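Local coordinates for cellulase IBT99 (Metagenomes, PDB 6WBT), which probably hydrolyses 6-phospho-alpha-glucosides as a family 4 glycoside hydrolase, using NAD and a manganese ion, at residues A[86-98]-A[110-123]. Residues are numbered along the deposited sequence; the frame is centred on the assembly and turned at random.
Sequences MRVGGLKMRVKDE and ETCGAGGMTYGMRT. With NAD (nicotinamide-adenine-dinucleotide), chain G; G6P (6-O-phosphono-alpha-D-glucopyranose), chain F.
With CG swung opposite the main-chain nitrogen (chi1 -178°) and a bend at chi3 (-64°), Arg87 carries its guanidinium across the end of Glu110, a side chain stretched out to meet it. Both terminal nitrogens settle on one oxygen: NH1 lies 3.0 Å and NH2 3.1 Å from Glu110 OE2, with the two flat groups nearly coplanar. From helix 90-103, the fully extended Arg94 sets a guanidinium face against the same oxygen, its NH1 3.3 Å from Glu110 OE2, a contact of charges alone because its N-H groups point elsewhere. NH1 of Arg94 runs straight to the sugar phosphate instead, 2.9 Å to G6P O2P at 176°. Glu110 OE1 takes the sugar O4, while Arg87 holds the NAD pyrophosphate through NE, 3.0 Å from NAD O3. Tyr119, its ring almost parallel to the Arg87 guanidinium, gives its OH to the ribose O3D of NAD.

Between the two helices, which run roughly antiparallel, Asp97 fits as a knob among Gly115, Thr118, Tyr119 and Arg122. Arg122 grips it end-on, NH2 2.7 Å and NH1 2.8 Å from Asp97 OD2, with that oxygen lying in the guanidinium plane. Met93 CB sits over one face of that group, and Arg122 NE donates to Val88 O, joining helix 114-136 to the loop that precedes helix 90-103; Asn435 also takes Arg122 NH1.

Buried charge is thus paired in two places: Asp97 with Arg122 between the helices, and Glu110, which shares one oxygen between two arginines, so cofactor and sugar phosphate are joined through a single charged network.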
loop_
_atom_site.group_PDB
_atom_site.type_symbol
_atom_site.label_atom_id
_atom_site.label_comp_id
_atom_site.label_asym_id
_atom_site.label_seq_id
_atom_site.Cartn_x
_atom_site.Cartn_y
_atom_site.Cartn_z
HETATM N N MSE A 86 -28.867 17.006 -15.076
HETATM C CA MSE A 86 -29.196 18.258 -14.408
HETATM C C MSE A 86 -28.061 19.267 -14.522
HETATM O O MSE A 86 -26.900 18.899 -14.702
HETATM C CB MSE A 86 -29.519 18.009 -12.933
HETATM C CG MSE A 86 -28.318 17.573 -12.104
HETATM SE SE MSE A 86 -28.735 17.316 -10.216
HETATM C CE MSE A 86 -30.009 15.851 -10.384
ATOM N N ARG A 87 -28.412 20.549 -14.422
ATOM C CA ARG A 87 -27.446 21.643 -14.343
ATOM C C ARG A 87 -27.942 22.569 -13.239
ATOM O O ARG A 87 -28.717 23.494 -13.497
ATOM C CB ARG A 87 -27.300 22.372 -15.678
ATOM C CG ARG A 87 -26.268 23.489 -15.653
ATOM C CD ARG A 87 -26.265 24.288 -16.944
ATOM N NE ARG A 87 -25.870 23.484 -18.097
ATOM C CZ ARG A 87 -24.614 23.325 -18.501
ATOM N NH1 ARG A 87 -23.624 23.914 -17.843
ATOM N NH2 ARG A 87 -24.347 22.577 -19.562
ATOM N N VAL A 88 -27.504 22.304 -12.006
ATOM C CA VAL A 88 -27.938 23.108 -10.871
ATOM C C VAL A 88 -27.500 24.548 -11.076
ATOM O O VAL A 88 -26.325 24.830 -11.342
ATOM C CB VAL A 88 -27.383 22.532 -9.560
ATOM C CG1 VAL A 88 -27.858 23.364 -8.379
ATOM C CG2 VAL A 88 -27.803 21.078 -9.400
ATOM N N GLY A 89 -28.452 25.472 -10.954
ATOM C CA GLY A 89 -28.216 26.863 -11.257
ATOM C C GLY A 89 -28.442 27.241 -12.703
ATOM O O GLY A 89 -28.531 28.438 -13.007
ATOM N N GLY A 90 -28.541 26.264 -13.602
ATOM C CA GLY A 90 -28.777 26.533 -15.004
ATOM C C GLY A 90 -27.599 27.227 -15.672
ATOM O O GLY A 90 -26.525 27.412 -15.096
ATOM N N LEU A 91 -27.826 27.611 -16.930
ATOM C CA LEU A 91 -26.823 28.371 -17.665
ATOM C C LEU A 91 -26.644 29.775 -17.104
ATOM O O LEU A 91 -25.638 30.426 -17.405
ATOM C CB LEU A 91 -27.196 28.445 -19.146
ATOM C CG LEU A 91 -27.178 27.124 -19.918
ATOM C CD1 LEU A 91 -27.594 27.344 -21.362
ATOM C CD2 LEU A 91 -25.802 26.483 -19.849
ATOM N N LYS A 92 -27.598 30.250 -16.299
ATOM C CA LYS A 92 -27.460 31.560 -15.670
ATOM C C LYS A 92 -26.290 31.583 -14.694
ATOM O O LYS A 92 -25.507 32.540 -14.675
ATOM C CB LYS A 92 -28.764 31.929 -14.961
ATOM C CG LYS A 92 -28.582 32.729 -13.681
ATOM C CD LYS A 92 -29.792 32.577 -12.773
ATOM C CE LYS A 92 -29.512 33.115 -11.380
ATOM N NZ LYS A 92 -30.638 32.839 -10.447
HETATM N N MSE A 93 -26.154 30.543 -13.880
HETATM C CA MSE A 93 -25.074 30.477 -12.903
HETATM C C MSE A 93 -23.751 30.101 -13.558
HETATM O O MSE A 93 -22.683 30.374 -13.011
HETATM C CB MSE A 93 -25.412 29.481 -11.792
HETATM C CG MSE A 93 -26.422 30.002 -10.786
HETATM SE SE MSE A 93 -25.852 31.684 -9.981
HETATM C CE MSE A 93 -24.089 31.136 -9.354
ATOM N N ARG A 94 -23.827 29.475 -14.733
ATOM C CA ARG A 94 -22.607 29.097 -15.439
ATOM C C ARG A 94 -21.851 30.323 -15.934
ATOM O O ARG A 94 -20.623 30.395 -15.807
ATOM C CB ARG A 94 -22.935 28.165 -16.605
ATOM C CG ARG A 94 -21.720 27.789 -17.434
ATOM C CD ARG A 94 -22.071 26.828 -18.554
ATOM N NE ARG A 94 -20.899 26.505 -19.362
ATOM C CZ ARG A 94 -20.900 25.639 -20.370
ATOM N NH1 ARG A 94 -22.014 25.002 -20.701
ATOM N NH2 ARG A 94 -19.783 25.411 -21.046
ATOM N N VAL A 95 -22.565 31.299 -16.501
ATOM C CA VAL A 95 -21.899 32.504 -16.985
ATOM C C VAL A 95 -21.392 33.343 -15.820
ATOM O O VAL A 95 -20.420 34.092 -15.965
ATOM C CB VAL A 95 -22.838 33.313 -17.901
ATOM C CG1 VAL A 95 -23.436 32.416 -18.967
ATOM C CG2 VAL A 95 -23.934 33.993 -17.095
ATOM N N LYS A 96 -22.028 33.231 -14.651
ATOM C CA LYS A 96 -21.550 33.970 -13.489
ATOM C C LYS A 96 -20.293 33.337 -12.909
ATOM O O LYS A 96 -19.429 34.047 -12.382
ATOM C CB LYS A 96 -22.648 34.056 -12.429
ATOM C CG LYS A 96 -22.357 35.062 -11.327
ATOM C CD LYS A 96 -22.080 36.438 -11.910
ATOM C CE LYS A 96 -21.676 37.430 -10.833
ATOM N NZ LYS A 96 -21.322 38.756 -11.412
ATOM N N ASP A 97 -20.167 32.010 -12.999
ATOM C CA ASP A 97 -18.936 31.357 -12.572
ATOM C C ASP A 97 -17.780 31.710 -13.498
ATOM O O ASP A 97 -16.663 31.972 -13.036
ATOM C CB ASP A 97 -19.132 29.842 -12.519
ATOM C CG ASP A 97 -20.202 29.426 -11.530
ATOM O OD1 ASP A 97 -20.719 30.303 -10.807
ATOM O OD2 ASP A 97 -20.529 28.222 -11.482
ATOM N N GLU A 98 -18.030 31.725 -14.809
ATOM C CA GLU A 98 -16.970 32.038 -15.762
ATOM C C GLU A 98 -16.550 33.500 -15.665
ATOM O O GLU A 98 -15.368 33.823 -15.832
ATOM C CB GLU A 98 -17.428 31.700 -17.180
ATOM C CG GLU A 98 -17.630 30.215 -17.429
ATOM C CD GLU A 98 -18.357 29.936 -18.729
ATOM O OE1 GLU A 98 -19.283 30.702 -19.069
ATOM O OE2 GLU A 98 -18.003 28.954 -19.414
ATOM N N GLU A 110 -16.451 25.484 -17.512
ATOM C CA GLU A 110 -17.641 24.849 -16.957
ATOM C C GLU A 110 -17.281 23.877 -15.839
ATOM O O GLU A 110 -17.879 23.907 -14.758
ATOM C CB GLU A 110 -18.408 24.126 -18.065
ATOM C CG GLU A 110 -19.668 23.420 -17.595
ATOM C CD GLU A 110 -20.125 22.343 -18.560
ATOM O OE1 GLU A 110 -19.279 21.530 -18.988
ATOM O OE2 GLU A 110 -21.328 22.312 -18.895
ATOM N N THR A 111 -16.303 23.004 -16.083
ATOM C CA THR A 111 -15.970 21.937 -15.151
ATOM C C THR A 111 -14.524 21.959 -14.677
ATOM O O THR A 111 -14.138 21.093 -13.883
ATOM C CB THR A 111 -16.266 20.571 -15.784
ATOM O OG1 THR A 111 -15.462 20.401 -16.957
ATOM C CG2 THR A 111 -17.728 20.474 -16.167
ATOM N N CYS A 112 -13.713 22.912 -15.130
ATOM C CA CYS A 112 -12.309 22.988 -14.753
ATOM C C CYS A 112 -12.011 24.336 -14.114
ATOM O O CYS A 112 -12.549 25.366 -14.532
ATOM C CB CYS A 112 -11.400 22.770 -15.965
ATOM S SG CYS A 112 -11.526 21.123 -16.692
ATOM N N GLY A 113 -11.146 24.321 -13.102
ATOM C CA GLY A 113 -10.786 25.538 -12.404
ATOM C C GLY A 113 -11.774 25.882 -11.304
ATOM O O GLY A 113 -12.507 25.032 -10.787
ATOM N N ALA A 114 -11.783 27.168 -10.941
ATOM C CA ALA A 114 -12.698 27.638 -9.906
ATOM C C ALA A 114 -14.150 27.561 -10.357
ATOM O O ALA A 114 -15.043 27.358 -9.527
ATOM C CB ALA A 114 -12.342 29.068 -9.499
ATOM N N GLY A 115 -14.406 27.722 -11.656
ATOM C CA GLY A 115 -15.769 27.621 -12.146
ATOM C C GLY A 115 -16.330 26.218 -12.043
ATOM O O GLY A 115 -17.528 26.040 -11.818
ATOM N N GLY A 116 -15.482 25.211 -12.204
ATOM C CA GLY A 116 -15.901 23.830 -12.086
ATOM C C GLY A 116 -16.119 23.406 -10.650
ATOM O O GLY A 116 -17.063 22.671 -10.350
HETATM N N MSE A 117 -15.238 23.847 -9.757
HETATM C CA MSE A 117 -15.381 23.563 -8.333
HETATM C C MSE A 117 -16.635 24.224 -7.776
HETATM O O MSE A 117 -17.324 23.658 -6.926
HETATM C CB MSE A 117 -14.145 24.042 -7.565
HETATM C CG MSE A 117 -12.882 23.265 -7.883
HETATM SE SE MSE A 117 -11.385 23.760 -6.742
HETATM C CE MSE A 117 -11.113 25.587 -7.361
ATOM N N THR A 118 -16.921 25.436 -8.261
ATOM C CA THR A 118 -18.147 26.121 -7.864
ATOM C C THR A 118 -19.373 25.389 -8.396
ATOM O O THR A 118 -20.351 25.181 -7.668
ATOM C CB THR A 118 -18.125 27.565 -8.364
ATOM O OG1 THR A 118 -16.976 28.235 -7.832
ATOM C CG2 THR A 118 -19.383 28.299 -7.933
ATOM N N TYR A 119 -19.334 24.994 -9.670
ATOM C CA TYR A 119 -20.409 24.188 -10.237
ATOM C C TYR A 119 -20.535 22.849 -9.520
ATOM O O TYR A 119 -21.640 22.309 -9.397
ATOM C CB TYR A 119 -20.158 23.982 -11.731
ATOM C CG TYR A 119 -21.251 23.247 -12.476
ATOM C CD1 TYR A 119 -22.578 23.326 -12.075
ATOM C CD2 TYR A 119 -20.949 22.472 -13.588
ATOM C CE1 TYR A 119 -23.573 22.650 -12.758
ATOM C CE2 TYR A 119 -21.934 21.796 -14.277
ATOM C CZ TYR A 119 -23.243 21.887 -13.859
ATOM O OH TYR A 119 -24.222 21.210 -14.547
ATOM N N GLY A 120 -19.419 22.308 -9.027
ATOM C CA GLY A 120 -19.468 21.023 -8.350
ATOM C C GLY A 120 -20.220 21.072 -7.034
ATOM O O GLY A 120 -21.031 20.190 -6.740
HETATM N N MSE A 121 -19.968 22.100 -6.227
HETATM C CA MSE A 121 -20.595 22.209 -4.913
HETATM C C MSE A 121 -22.093 22.484 -5.016
HETATM O O MSE A 121 -22.848 22.199 -4.085
HETATM C CB MSE A 121 -19.918 23.300 -4.081
HETATM C CG MSE A 121 -18.502 22.956 -3.644
HETATM SE SE MSE A 121 -18.014 23.819 -1.964
HETATM C CE MSE A 121 -19.383 23.029 -0.820
ATOM N N ARG A 122 -22.524 23.042 -6.149
ATOM C CA ARG A 122 -23.952 23.201 -6.394
ATOM C C ARG A 122 -24.633 21.875 -6.696
ATOM O O ARG A 122 -25.844 21.749 -6.482
ATOM C CB ARG A 122 -24.198 24.170 -7.552
ATOM C CG ARG A 122 -23.944 25.633 -7.231
ATOM C CD ARG A 122 -24.589 26.528 -8.280
ATOM N NE ARG A 122 -24.070 26.269 -9.619
ATOM C CZ ARG A 122 -23.058 26.932 -10.168
ATOM N NH1 ARG A 122 -22.452 27.898 -9.491
ATOM N NH2 ARG A 122 -22.650 26.630 -11.393
ATOM N N THR A 123 -23.884 20.884 -7.177
ATOM C CA THR A 123 -24.454 19.637 -7.665
ATOM C C THR A 123 -24.353 18.490 -6.666
ATOM O O THR A 123 -25.039 17.478 -6.844
ATOM C CB THR A 123 -23.767 19.226 -8.978
ATOM O OG1 THR A 123 -23.489 20.397 -9.757
ATOM C CG2 THR A 123 -24.656 18.294 -9.795
HETATM P PA NAD G . -29.550 23.182 -19.252
HETATM O O1A NAD G . -29.250 24.271 -18.278
HETATM O O2A NAD G . -29.951 23.569 -20.637
HETATM O O5B NAD G . -30.666 22.214 -18.621
HETATM C C5B NAD G . -30.434 21.610 -17.319
HETATM C C4B NAD G . -31.758 21.205 -16.716
HETATM O O4B NAD G . -31.544 20.655 -15.388
HETATM C C3B NAD G . -32.790 22.331 -16.533
HETATM O O3B NAD G . -34.047 21.914 -17.050
HETATM C C2B NAD G . -32.863 22.487 -15.010
HETATM O O2B NAD G . -34.075 23.041 -14.544
HETATM C C1B NAD G . -32.631 21.045 -14.585
HETATM N N9A NAD G . -32.277 20.885 -13.179
HETATM C C8A NAD G . -31.501 21.729 -12.425
HETATM N N7A NAD G . -31.357 21.338 -11.184
HETATM C C5A NAD G . -32.093 20.165 -11.106
HETATM C C6A NAD G . -32.338 19.271 -10.046
HETATM N N6A NAD G . -31.851 19.430 -8.819
HETATM N N1A NAD G . -33.120 18.196 -10.303
HETATM C C2A NAD G . -33.609 18.043 -11.540
HETATM N N3A NAD G . -33.445 18.816 -12.611
HETATM C C4A NAD G . -32.668 19.875 -12.330
HETATM O O3 NAD G . -28.282 22.205 -19.344
HETATM P PN NAD G . -27.537 21.512 -20.585
HETATM O O1N NAD G . -28.546 20.789 -21.414
HETATM O O2N NAD G . -26.661 22.521 -21.249
HETATM O O5D NAD G . -26.626 20.446 -19.810
HETATM C C5D NAD G . -27.283 19.534 -18.896
HETATM C C4D NAD G . -26.240 18.807 -18.084
HETATM O O4D NAD G . -25.539 17.876 -18.939
HETATM C C3D NAD G . -25.143 19.687 -17.467
HETATM O O3D NAD G . -24.917 19.296 -16.119
HETATM C C2D NAD G . -23.945 19.336 -18.356
HETATM O O2D NAD G . -22.679 19.648 -17.797
HETATM C C1D NAD G . -24.177 17.843 -18.547
HETATM N N1N NAD G . -23.367 17.278 -19.663
HETATM C C2N NAD G . -22.286 16.485 -19.385
HETATM C C3N NAD G . -21.504 15.972 -20.408
HETATM C C7N NAD G . -20.362 15.060 -20.035
HETATM O O7N NAD G . -19.325 15.092 -20.692
HETATM N N7N NAD G . -20.546 14.226 -19.021
HETATM C C4N NAD G . -21.813 16.300 -21.724
HETATM C C5N NAD G . -22.924 17.069 -21.992
HETATM C C6N NAD G . -23.689 17.545 -20.950
HETATM C C1 G6P F . -18.178 17.610 -23.795
HETATM C C2 G6P F . -17.742 17.635 -22.332
HETATM C C3 G6P F . -18.767 18.357 -21.466
HETATM C C4 G6P F . -19.105 19.717 -22.065
HETATM C C5 G6P F . -19.533 19.535 -23.516
HETATM C C6 G6P F . -19.937 20.849 -24.178
HETATM O O1 G6P F . -19.354 16.804 -23.928
HETATM O O2 G6P F . -17.581 16.293 -21.858
HETATM O O3 G6P F . -18.244 18.527 -20.144
HETATM O O4 G6P F . -20.163 20.328 -21.318
HETATM O O5 G6P F . -18.461 18.936 -24.244
HETATM O O6 G6P F . -19.945 21.917 -23.233
HETATM P P G6P F . -20.654 23.311 -23.611
HETATM O O1P G6P F . -19.731 24.361 -23.043
HETATM O O2P G6P F . -22.011 23.231 -22.955
HETATM O O3P G6P F . -20.704 23.285 -25.121
HETATM O O HOH W 1 -16.836 26.505 -19.859
#